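Local atomic coordinates of Lmaj004091aaa (PDB entry 1XTP), a protein that probably methylates the N-terminal amino group of proteins beginning X-Pro-Lys, using S-adenosyl-L-methionine as methyl donor. Residues A[97-102]-A[106-111]; A[114-119]-A[159-164]; A[236-241]-A[246-251]; A[193-198]-A[223-228]. One frame throughout, in Å; residues are numbered along the deposited sequence.

Contact 1 (A[97-102]-A[106-111]); sequences ALDCGA and RITKNL. With SAI (S-adenosyl-L-homoselenocysteine), chain B.
Asp99, near the end of strand 96-100, meets Thr108 in the first turn of helix 106-115, on either side of the glycine-containing loop that binds the cofactor in class I (Rossmann-like) methyltransferases. From Asp99 CB, 3.1 Å from Thr108 OG1, the side chain runs towards the helix, with CG anti to the backbone N (chi1 -170°). OD2 is the oxygen that does the touching: it lies 3.9 Å from Ile107 CB and accepts a short bond from Thr108 OG1 at 2.5 Å, on its anti side and 22° out of the carboxylate plane. Thr108 N adds a weak bond to the same oxygen. A water bound to Asp99 OD2 and Ala102 O also accepts from Ile107 N, tying the loop to the start of the helix. The S-adenosyl-L-homoselenocysteine amino acid end lies beside this junction: its N donates to Gly101 O (2.8 Å), and its carboxylate is gripped by Arg106. The Arg106 chain bends at chi3 to turn its guanidinium edge to the ligand, while Asp78 forms a salt bridge with NH1. NE reaches SAI OXT at 2.8 Å, and NH2 reaches SAI O at 2.9 Å with an N-H...O angle of 170°.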
# COMPACT_ATOMS: atom_id res chain seq x y z
N ALA A 97 -2.22 -15.52 4.08
CA ALA A 97 -1.84 -14.15 3.76
C ALA A 97 -2.57 -13.64 2.51
O ALA A 97 -3.08 -14.43 1.72
CB ALA A 97 -0.33 -14.06 3.54
N LEU A 98 -2.60 -12.32 2.37
CA LEU A 98 -3.16 -11.62 1.21
C LEU A 98 -2.19 -10.51 0.80
O LEU A 98 -1.80 -9.65 1.61
CB LEU A 98 -4.53 -11.01 1.54
CG LEU A 98 -5.19 -10.12 0.48
CD1 LEU A 98 -5.51 -10.85 -0.82
CD2 LEU A 98 -6.47 -9.45 1.04
N ASP A 99 -1.83 -10.53 -0.48
CA ASP A 99 -0.90 -9.58 -1.08
C ASP A 99 -1.72 -8.62 -1.95
O ASP A 99 -2.18 -9.00 -3.03
CB ASP A 99 0.09 -10.39 -1.91
CG ASP A 99 1.24 -9.58 -2.40
OD1 ASP A 99 1.33 -8.38 -2.04
OD2 ASP A 99 2.07 -10.18 -3.14
N CYS A 100 -1.95 -7.42 -1.42
CA CYS A 100 -2.80 -6.39 -2.04
C CYS A 100 -1.97 -5.50 -2.95
O CYS A 100 -0.88 -5.07 -2.59
CB CYS A 100 -3.43 -5.48 -0.99
SG CYS A 100 -4.52 -6.25 0.16
N GLY A 101 -2.52 -5.17 -4.11
CA GLY A 101 -1.75 -4.48 -5.14
C GLY A 101 -0.49 -5.29 -5.44
O GLY A 101 0.61 -4.76 -5.48
N ALA A 102 -0.68 -6.59 -5.66
CA ALA A 102 0.40 -7.58 -5.75
C ALA A 102 1.32 -7.43 -6.95
O ALA A 102 2.46 -7.90 -6.90
CB ALA A 102 -0.19 -8.96 -5.75
N ARG A 106 5.70 -10.28 -6.53
CA ARG A 106 7.06 -10.20 -6.00
C ARG A 106 7.17 -10.47 -4.50
O ARG A 106 8.08 -11.21 -4.05
CB ARG A 106 7.64 -8.80 -6.28
CG ARG A 106 9.10 -8.61 -5.81
CD ARG A 106 9.53 -7.13 -5.98
NE ARG A 106 8.79 -6.27 -5.05
CZ ARG A 106 9.14 -6.01 -3.79
NH1 ARG A 106 10.26 -6.47 -3.27
NH2 ARG A 106 8.36 -5.23 -3.06
N ILE A 107 6.29 -9.84 -3.71
CA ILE A 107 6.30 -10.04 -2.29
C ILE A 107 5.84 -11.48 -1.91
O ILE A 107 6.42 -12.13 -1.03
CB ILE A 107 5.46 -8.95 -1.55
CG1 ILE A 107 6.06 -7.55 -1.82
CG2 ILE A 107 5.43 -9.24 -0.02
CD1 ILE A 107 5.18 -6.39 -1.38
N THR A 108 4.80 -11.96 -2.58
CA THR A 108 4.33 -13.33 -2.38
C THR A 108 5.43 -14.34 -2.74
O THR A 108 5.68 -15.26 -1.97
CB THR A 108 3.04 -13.62 -3.18
OG1 THR A 108 2.02 -12.70 -2.78
CG2 THR A 108 2.53 -15.07 -2.93
N LYS A 109 6.09 -14.14 -3.87
CA LYS A 109 7.09 -15.10 -4.34
C LYS A 109 8.29 -15.20 -3.39
O LYS A 109 8.75 -16.30 -3.10
CB LYS A 109 7.58 -14.75 -5.75
CG LYS A 109 8.52 -15.81 -6.34
CD LYS A 109 8.67 -15.70 -7.84
N ASN A 110 8.76 -14.05 -2.91
CA ASN A 110 10.02 -13.96 -2.18
C ASN A 110 9.86 -13.89 -0.67
O ASN A 110 10.85 -13.99 0.04
CB ASN A 110 10.80 -12.74 -2.66
CG ASN A 110 11.18 -12.83 -4.13
OD1 ASN A 110 12.16 -13.49 -4.48
ND2 ASN A 110 10.37 -12.21 -4.99
N LEU A 111 8.65 -13.70 -0.16
CA LEU A 111 8.48 -13.62 1.28
C LEU A 111 7.33 -14.47 1.79
O LEU A 111 7.53 -15.30 2.66
CB LEU A 111 8.29 -12.16 1.74
CG LEU A 111 8.26 -11.91 3.26
CD1 LEU A 111 9.37 -12.64 4.03
CD2 LEU A 111 8.33 -10.44 3.53
N SAI B . 3.00 -4.56 -4.12
CA SAI B . 3.84 -5.06 -5.24
CB SAI B . 3.66 -4.19 -6.46
CG SAI B . 4.05 -2.73 -6.33
SE SAI B . 3.72 -1.80 -8.03
C SAI B . 5.33 -5.04 -4.92
O SAI B . 5.76 -4.36 -3.99
OXT SAI B . 6.13 -5.68 -5.60
C5' SAI B . 1.94 -1.09 -7.57
C4' SAI B . 0.79 -2.04 -7.93
O4' SAI B . -0.40 -1.48 -7.46
C3' SAI B . 0.59 -2.27 -9.42
O3' SAI B . 0.54 -3.64 -9.70
C2' SAI B . -0.74 -1.64 -9.76
O2' SAI B . -1.44 -2.34 -10.78
C1' SAI B . -1.41 -1.76 -8.41
N9 SAI B . -2.53 -0.86 -8.20
C8 SAI B . -2.71 0.39 -8.74
N7 SAI B . -3.86 0.88 -8.28
C5 SAI B . -4.42 -0.04 -7.44
C6 SAI B . -5.59 -0.05 -6.69
N6 SAI B . -6.41 1.00 -6.74
N1 SAI B . -5.90 -1.16 -5.92
C2 SAI B . -5.06 -2.26 -5.89
N3 SAI B . -3.89 -2.24 -6.62
C4 SAI B . -3.58 -1.15 -7.38
O HOH W 1 3.81 -8.54 -4.51
O HOH W 2 4.96 -7.26 -7.43

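Contact 2 (A[114-119]-A[159-164]); sequences KLYATT and YDLIVI
The backbones of 114-119 and 159-164 stay apart, 8.4 Å between the CA atoms of Tyr116 and Asp160 at their nearest, because strand 96-100 runs between strands 118-123 and 159-165 in the parallel part of the Rossmann-like sheet. Tyr116, in the turn linking helix 106-115 to strand 118-123, bridges the gap with its ring. With CG anti to the carbonyl carbon (chi1 -63°), the ring continues the course of a CB that already points at 159-164, and it meets the Leu161 side chain at about a right angle. The phenol end does most of the touching: CZ packs 3.5 Å from Leu161 CB, and OH comes within 3.3 Å of both CB and CD2 of Leu161. The hydroxyl is thus set among the aliphatic carbons of Leu161. Asp160 comes to the rim of the ring, where its CB is 4.1 Å from Tyr116 CE2; its carboxylate is held elsewhere, OD1 by Thr188 and OD2 by the backbone N of Ser95. Ala97 of the intervening strand also packs against Tyr116, and Leu112 of the helix against Leu161, so the contact belongs to the buried layer between sheet and helix. The polar end of the tyrosine is satisfied through water: Tyr116 OH donates to a water 2.8 Å away in the plane of the ring, and that water donates to Asp160 O at 2.8 Å.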
# COMPACT_ATOMS: atom_id res chain seq x y z
N LYS A 114 7.26 -18.31 1.92
CA LYS A 114 8.17 -18.90 2.92
C LYS A 114 7.59 -18.88 4.33
O LYS A 114 8.07 -19.61 5.18
CB LYS A 114 9.50 -18.15 2.95
CG LYS A 114 10.34 -18.34 1.72
CD LYS A 114 11.59 -17.47 1.76
CE LYS A 114 12.58 -17.94 0.69
NZ LYS A 114 13.84 -17.14 0.68
N LEU A 115 6.60 -18.02 4.57
CA LEU A 115 6.07 -17.79 5.92
C LEU A 115 4.62 -18.23 6.14
O LEU A 115 4.21 -18.47 7.27
CB LEU A 115 6.15 -16.30 6.24
CG LEU A 115 7.51 -15.64 6.30
CD1 LEU A 115 7.34 -14.16 6.34
CD2 LEU A 115 8.27 -16.10 7.53
N TYR A 116 3.82 -18.28 5.07
CA TYR A 116 2.40 -18.59 5.19
C TYR A 116 2.02 -19.84 4.40
O TYR A 116 2.51 -20.07 3.30
CB TYR A 116 1.54 -17.38 4.78
CG TYR A 116 1.80 -16.22 5.70
CD1 TYR A 116 2.86 -15.34 5.45
CD2 TYR A 116 1.06 -16.03 6.86
CE1 TYR A 116 3.15 -14.32 6.29
CE2 TYR A 116 1.34 -14.99 7.72
CZ TYR A 116 2.40 -14.14 7.44
OH TYR A 116 2.70 -13.12 8.28
N ALA A 117 1.16 -20.66 5.01
CA ALA A 117 0.66 -21.86 4.38
C ALA A 117 -0.00 -21.57 3.03
O ALA A 117 0.22 -22.30 2.07
CB ALA A 117 -0.33 -22.58 5.33
N THR A 118 -0.80 -20.52 2.95
CA THR A 118 -1.45 -20.13 1.70
C THR A 118 -1.43 -18.61 1.58
O THR A 118 -1.65 -17.92 2.56
CB THR A 118 -2.91 -20.58 1.68
OG1 THR A 118 -2.97 -21.96 2.06
CG2 THR A 118 -3.54 -20.38 0.29
N THR A 119 -1.14 -18.11 0.38
CA THR A 119 -1.19 -16.69 0.10
C THR A 119 -2.14 -16.40 -1.08
O THR A 119 -2.00 -17.01 -2.12
CB THR A 119 0.21 -16.15 -0.21
OG1 THR A 119 1.07 -16.42 0.90
CG2 THR A 119 0.20 -14.65 -0.47
N TYR A 159 -7.46 -13.71 7.34
CA TYR A 159 -6.03 -13.53 7.12
C TYR A 159 -5.19 -13.29 8.37
O TYR A 159 -5.55 -12.48 9.24
CB TYR A 159 -5.81 -12.42 6.11
CG TYR A 159 -6.35 -12.75 4.76
CD1 TYR A 159 -5.70 -13.67 3.94
CD2 TYR A 159 -7.52 -12.16 4.29
CE1 TYR A 159 -6.21 -13.97 2.69
CE2 TYR A 159 -8.05 -12.47 3.03
CZ TYR A 159 -7.39 -13.37 2.23
OH TYR A 159 -7.89 -13.67 0.97
N ASP A 160 -4.07 -14.00 8.45
CA ASP A 160 -3.05 -13.76 9.46
C ASP A 160 -2.09 -12.61 9.03
O ASP A 160 -1.48 -11.95 9.87
CB ASP A 160 -2.27 -15.04 9.73
CG ASP A 160 -3.12 -16.14 10.35
OD1 ASP A 160 -4.02 -15.83 11.16
OD2 ASP A 160 -2.87 -17.32 10.07
N LEU A 161 -1.99 -12.36 7.73
CA LEU A 161 -1.28 -11.16 7.28
C LEU A 161 -1.93 -10.57 6.06
O LEU A 161 -2.35 -11.30 5.18
CB LEU A 161 0.19 -11.45 7.00
CG LEU A 161 1.12 -10.23 7.03
CD1 LEU A 161 1.41 -9.75 8.47
CD2 LEU A 161 2.42 -10.52 6.29
N ILE A 162 -2.06 -9.24 6.04
CA ILE A 162 -2.57 -8.51 4.88
C ILE A 162 -1.53 -7.46 4.51
O ILE A 162 -1.32 -6.49 5.22
CB ILE A 162 -3.94 -7.86 5.15
CG1 ILE A 162 -4.97 -8.93 5.52
CG2 ILE A 162 -4.41 -7.04 3.93
CD1 ILE A 162 -6.32 -8.38 5.89
N VAL A 163 -0.89 -7.70 3.38
CA VAL A 163 0.21 -6.89 2.89
C VAL A 163 -0.28 -5.75 1.98
O VAL A 163 -0.94 -6.00 0.99
CB VAL A 163 1.22 -7.79 2.13
CG1 VAL A 163 2.35 -6.96 1.56
CG2 VAL A 163 1.75 -8.85 3.07
N ILE A 164 0.05 -4.51 2.32
CA ILE A 164 -0.26 -3.36 1.49
C ILE A 164 1.05 -2.57 1.32
O ILE A 164 1.41 -1.74 2.16
CB ILE A 164 -1.38 -2.47 2.11
CG1 ILE A 164 -2.58 -3.31 2.58
CG2 ILE A 164 -1.85 -1.40 1.10
CD1 ILE A 164 -3.66 -2.51 3.30
O HOH W 3 1.11 -12.87 10.51

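Contact 3 (A[236-241]-A[246-251]); sequences AFQEEW and FPLKMY
One face of the Trp241 indole is covered by Leu248, whose CD2 sits 3.7 Å from the centroid of the six-membered ring and 13° off its normal, a CH-pi contact. At the indole edge, NE1 makes a weak, bent hydrogen bond to Phe246 O (3.0 Å). The Phe237 ring has the aliphatic part of Lys249 over one face, with Lys249 CD 4.0 Å from the ring centroid, while Pro247 CB comes obliquely to the same ring. Beyond CG the lysine chain is extended, which carries NZ past the phenylalanine to salt bridges with Glu235 and Asp218.

Met250, present as selenomethionine, bends at chi3 (-84°) and brings its CE to 3.6 Å from Gln238 CA. Gln238 OE1 is in turn held by Lys196, and its NE2 folds back onto Glu239 O. Between the backbones, Ala236 and Met250 form an antiparallel hydrogen-bonded pair, in which Met250 N reaches Ala236 O at 2.8 Å, and Phe237 and Lys249 form the non-hydrogen-bonded pair that follows. Gln238 N closes on Leu248 O at 2.8 Å; further on, where the strands part, a water links Gln238 O to Leu248 N. The arrangement is that of a beta hairpin, here made by strands 232-237 and 248-253, the antiparallel pair that ends the seven-stranded sheet of a class I methyltransferase.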
# COMPACT_ATOMS: atom_id res chain seq x y z
N ALA A 236 8.38 0.91 12.01
CA ALA A 236 9.82 1.05 11.83
C ALA A 236 10.19 1.49 10.42
O ALA A 236 9.54 1.12 9.45
CB ALA A 236 10.50 -0.26 12.13
N PHE A 237 11.24 2.29 10.33
CA PHE A 237 11.78 2.65 9.04
C PHE A 237 12.62 1.50 8.52
O PHE A 237 13.34 0.85 9.29
CB PHE A 237 12.61 3.93 9.13
CG PHE A 237 11.78 5.17 9.29
CD1 PHE A 237 11.15 5.73 8.20
CD2 PHE A 237 11.63 5.76 10.54
CE1 PHE A 237 10.38 6.88 8.33
CE2 PHE A 237 10.86 6.89 10.70
CZ PHE A 237 10.24 7.46 9.57
N GLN A 238 12.52 1.23 7.22
CA GLN A 238 13.42 0.30 6.55
C GLN A 238 14.87 0.75 6.70
O GLN A 238 15.26 1.80 6.20
CB GLN A 238 13.06 0.22 5.06
CG GLN A 238 14.07 -0.60 4.18
CD GLN A 238 14.15 -2.05 4.59
OE1 GLN A 238 13.14 -2.73 4.68
NE2 GLN A 238 15.36 -2.53 4.88
N GLU A 239 15.70 -0.05 7.38
CA GLU A 239 17.13 0.26 7.46
C GLU A 239 17.87 -0.01 6.15
O GLU A 239 17.38 -0.73 5.29
CB GLU A 239 17.81 -0.48 8.61
CG GLU A 239 17.87 -1.98 8.47
CD GLU A 239 18.65 -2.65 9.61
OE1 GLU A 239 18.68 -2.13 10.76
OE2 GLU A 239 19.25 -3.71 9.35
N GLU A 240 19.04 0.60 6.01
CA GLU A 240 19.88 0.41 4.83
C GLU A 240 19.17 0.82 3.53
O GLU A 240 19.41 0.25 2.46
CB GLU A 240 20.35 -1.04 4.76
CG GLU A 240 21.65 -1.22 4.01
CD GLU A 240 22.08 -2.67 3.93
OE1 GLU A 240 21.81 -3.43 4.88
OE2 GLU A 240 22.68 -3.05 2.92
N TRP A 241 18.28 1.81 3.63
CA TRP A 241 17.51 2.29 2.49
C TRP A 241 18.31 3.42 1.83
O TRP A 241 18.86 4.26 2.54
CB TRP A 241 16.14 2.78 2.95
CG TRP A 241 15.16 2.91 1.84
CD1 TRP A 241 14.50 4.03 1.46
CD2 TRP A 241 14.71 1.87 0.96
NE1 TRP A 241 13.68 3.77 0.40
CE2 TRP A 241 13.79 2.45 0.06
CE3 TRP A 241 15.01 0.50 0.83
CZ2 TRP A 241 13.15 1.71 -0.95
CZ3 TRP A 241 14.38 -0.22 -0.17
CH2 TRP A 241 13.47 0.38 -1.05
N PHE A 246 12.67 8.38 -1.03
CA PHE A 246 11.77 8.60 0.11
C PHE A 246 12.03 7.52 1.16
O PHE A 246 12.18 6.36 0.81
CB PHE A 246 10.31 8.46 -0.29
CG PHE A 246 9.72 9.69 -0.90
CD1 PHE A 246 9.22 10.69 -0.10
CD2 PHE A 246 9.63 9.82 -2.29
CE1 PHE A 246 8.64 11.81 -0.66
CE2 PHE A 246 9.05 10.94 -2.86
CZ PHE A 246 8.55 11.94 -2.04
N PRO A 247 12.07 7.90 2.44
CA PRO A 247 12.09 6.87 3.46
C PRO A 247 10.93 5.87 3.29
O PRO A 247 9.83 6.23 2.85
CB PRO A 247 11.93 7.67 4.76
CG PRO A 247 12.51 9.00 4.43
CD PRO A 247 12.14 9.26 3.01
N LEU A 248 11.19 4.63 3.66
CA LEU A 248 10.20 3.57 3.55
C LEU A 248 9.83 3.09 4.94
O LEU A 248 10.66 2.51 5.64
CB LEU A 248 10.82 2.46 2.71
CG LEU A 248 9.98 1.25 2.32
CD1 LEU A 248 8.81 1.67 1.48
CD2 LEU A 248 10.89 0.30 1.55
N LYS A 249 8.59 3.34 5.35
CA LYS A 249 8.14 2.95 6.69
C LYS A 249 7.20 1.73 6.68
O LYS A 249 6.30 1.59 5.85
CB LYS A 249 7.46 4.13 7.41
CG LYS A 249 7.65 4.09 8.91
CD LYS A 249 7.10 5.30 9.65
CE LYS A 249 7.08 5.08 11.16
NZ LYS A 249 6.09 5.96 11.87
N MSE A 250 7.42 0.85 7.64
CA MSE A 250 6.54 -0.28 7.88
C MSE A 250 5.70 -0.04 9.13
O MSE A 250 6.21 0.45 10.13
CB MSE A 250 7.38 -1.52 8.11
CG MSE A 250 8.09 -1.99 6.88
SE MSE A 250 9.48 -3.28 7.29
CE MSE A 250 10.93 -2.01 7.75
N TYR A 251 4.42 -0.39 9.04
CA TYR A 251 3.50 -0.38 10.15
C TYR A 251 2.83 -1.75 10.29
O TYR A 251 2.38 -2.32 9.30
CB TYR A 251 2.38 0.62 9.92
CG TYR A 251 2.79 2.04 9.63
CD1 TYR A 251 2.99 2.46 8.32
CD2 TYR A 251 2.93 2.97 10.66
CE1 TYR A 251 3.35 3.76 8.04
CE2 TYR A 251 3.27 4.30 10.38
CZ TYR A 251 3.48 4.67 9.07
OH TYR A 251 3.83 5.96 8.76
O HOH W 4 13.70 4.31 5.26

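Contact 4 (A[193-198]-A[223-228]); sequences IFFKEN and RLFNES
Phe195 and Phe225 alone carry the contact between 193-198 and 223-228, and they meet rim to rim. Phe225 CZ is the leading atom, 3.6 Å from Phe195 CD2 and 3.8 Å from Phe195 CE2. Relative to the Phe225 ring, Phe195 CD2 lies at the edge and in the plane; relative to the Phe195 ring, Phe225 CZ arrives obliquely. The planes are almost perpendicular, at 88°, yet neither ring sits over the face of the other, and the centroids are 6.0 Å apart. The pair is therefore an apolar edge contact and not a T-shaped stack.

Both side chains have to reach, since the CA atoms of Phe195 and Phe225 are 11.0 Å apart. On the strand, Phe195 puts CG anti to the backbone N (chi1 176°), and its CB already points at the helix. The CB of Phe225 does not, and it is the far end of the ring that closes the distance.

Around the pair lie further aromatic groups. Phe195 makes edge-to-face contacts with Phe180 of helix 173-186 and with Tyr221, one turn earlier on the helix that carries Phe225; Phe225 makes another with Tyr251 of the neighbouring strand 248-253. The strand backbone is fixed by bonds of Phe195 to Tyr251 and of Phe194 to Ile162 and Ile164, and Ser228 OG ties the helix to Val177 O. In this protein the cluster fills part of the core between the sheet and helices 173-186 and 218-228 on one side of it, in the alpha/beta/alpha sandwich of a Rossmann-like methyltransferase.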
# COMPACT_ATOMS: atom_id res chain seq x y z
N ILE A 193 -2.34 -6.18 9.63
CA ILE A 193 -2.06 -5.52 8.35
C ILE A 193 -0.59 -5.15 8.34
O ILE A 193 -0.13 -4.45 9.23
CB ILE A 193 -2.87 -4.23 8.13
CG1 ILE A 193 -4.36 -4.53 8.05
CG2 ILE A 193 -2.47 -3.57 6.83
CD1 ILE A 193 -5.23 -3.35 8.37
N PHE A 194 0.15 -5.62 7.35
CA PHE A 194 1.50 -5.14 7.13
C PHE A 194 1.47 -4.03 6.04
O PHE A 194 1.32 -4.32 4.86
CB PHE A 194 2.40 -6.28 6.71
CG PHE A 194 3.80 -5.86 6.38
CD1 PHE A 194 4.70 -5.51 7.39
CD2 PHE A 194 4.25 -5.87 5.07
CE1 PHE A 194 6.01 -5.17 7.09
CE2 PHE A 194 5.56 -5.52 4.76
CZ PHE A 194 6.44 -5.17 5.78
N PHE A 195 1.65 -2.79 6.47
CA PHE A 195 1.59 -1.63 5.58
C PHE A 195 2.99 -1.05 5.41
O PHE A 195 3.60 -0.60 6.37
CB PHE A 195 0.63 -0.59 6.16
CG PHE A 195 0.56 0.70 5.37
CD1 PHE A 195 0.49 0.69 3.98
CD2 PHE A 195 0.52 1.92 6.03
CE1 PHE A 195 0.39 1.88 3.27
CE2 PHE A 195 0.43 3.11 5.34
CZ PHE A 195 0.35 3.10 3.95
N LYS A 196 3.50 -1.10 4.18
CA LYS A 196 4.84 -0.61 3.86
C LYS A 196 4.76 0.40 2.73
O LYS A 196 4.29 0.08 1.65
CB LYS A 196 5.77 -1.75 3.45
CG LYS A 196 7.26 -1.40 3.52
CD LYS A 196 8.12 -2.68 3.56
CE LYS A 196 9.61 -2.39 3.73
NZ LYS A 196 10.43 -3.61 3.57
N GLU A 197 5.25 1.61 2.97
CA GLU A 197 5.05 2.70 2.04
C GLU A 197 6.09 3.80 2.19
O GLU A 197 6.68 3.97 3.27
CB GLU A 197 3.66 3.31 2.27
CG GLU A 197 3.16 4.13 1.09
CD GLU A 197 3.40 3.41 -0.23
OE1 GLU A 197 2.62 2.46 -0.54
OE2 GLU A 197 4.34 3.81 -0.95
N ASN A 198 6.28 4.54 1.10
CA ASN A 198 7.03 5.77 1.10
C ASN A 198 6.36 6.81 2.00
O ASN A 198 5.14 6.93 2.05
CB ASN A 198 7.18 6.32 -0.33
CG ASN A 198 8.07 5.43 -1.22
OD1 ASN A 198 8.73 4.51 -0.75
ND2 ASN A 198 8.11 5.76 -2.50
N ARG A 223 -3.51 9.90 10.95
CA ARG A 223 -4.83 10.50 10.87
C ARG A 223 -5.79 9.50 10.23
O ARG A 223 -6.87 9.24 10.77
CB ARG A 223 -4.78 11.80 10.07
CG ARG A 223 -6.04 12.65 10.17
CD ARG A 223 -5.85 14.05 9.54
NE ARG A 223 -4.96 14.90 10.33
CZ ARG A 223 -4.76 16.20 10.12
NH1 ARG A 223 -5.38 16.82 9.13
NH2 ARG A 223 -3.94 16.87 10.90
N LEU A 224 -5.36 8.89 9.12
CA LEU A 224 -6.19 7.93 8.41
C LEU A 224 -6.38 6.65 9.25
O LEU A 224 -7.47 6.11 9.28
CB LEU A 224 -5.63 7.61 7.01
CG LEU A 224 -5.42 8.81 6.08
CD1 LEU A 224 -4.60 8.45 4.85
CD2 LEU A 224 -6.77 9.40 5.66
N PHE A 225 -5.34 6.17 9.93
CA PHE A 225 -5.49 4.99 10.78
C PHE A 225 -6.51 5.24 11.88
O PHE A 225 -7.31 4.38 12.21
CB PHE A 225 -4.19 4.59 11.48
CG PHE A 225 -3.06 4.26 10.56
CD1 PHE A 225 -3.29 3.71 9.30
CD2 PHE A 225 -1.75 4.46 10.97
CE1 PHE A 225 -2.20 3.40 8.45
CE2 PHE A 225 -0.68 4.15 10.14
CZ PHE A 225 -0.91 3.63 8.88
N ASN A 226 -6.44 6.42 12.50
CA ASN A 226 -7.35 6.75 13.57
C ASN A 226 -8.80 6.74 13.06
O ASN A 226 -9.68 6.15 13.67
CB ASN A 226 -7.00 8.11 14.16
CG ASN A 226 -7.91 8.49 15.31
OD1 ASN A 226 -8.78 9.35 15.16
ND2 ASN A 226 -7.75 7.82 16.45
N GLU A 227 -9.02 7.37 11.91
CA GLU A 227 -10.34 7.40 11.31
C GLU A 227 -10.86 6.00 10.95
O GLU A 227 -12.05 5.73 11.06
CB GLU A 227 -10.29 8.30 10.08
CG GLU A 227 -11.64 8.74 9.63
CD GLU A 227 -11.61 9.59 8.37
OE1 GLU A 227 -10.51 10.09 7.99
OE2 GLU A 227 -12.70 9.76 7.79
N SER A 228 -9.96 5.11 10.55
CA SER A 228 -10.27 3.72 10.28
C SER A 228 -10.64 2.88 11.50
O SER A 228 -11.28 1.84 11.36
CB SER A 228 -9.07 3.04 9.62
OG SER A 228 -9.14 3.16 8.22

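All four contacts reach the same seven-stranded sheet. Contacts 1, 2 and 4 are buried, whereas contact 3, at the sheet's outer hairpin, is partly open. Contacts 1 and 2 share helix 106-115 and touch directly, through Leu98 O with Val163 N and Ala97 N with Thr118 O; contact 2 continues into contact 4 along the paired strands 159-165 and 191-198, and contact 4 into contact 3 through strand 248-253. Their chemistry follows their place: charged and water-mediated at the cofactor end of the sheet in contact 1, mixed apolar and water-bridged in contact 2, backbone pairing with CH-pi contacts in contact 3, and purely aromatic in contact 4.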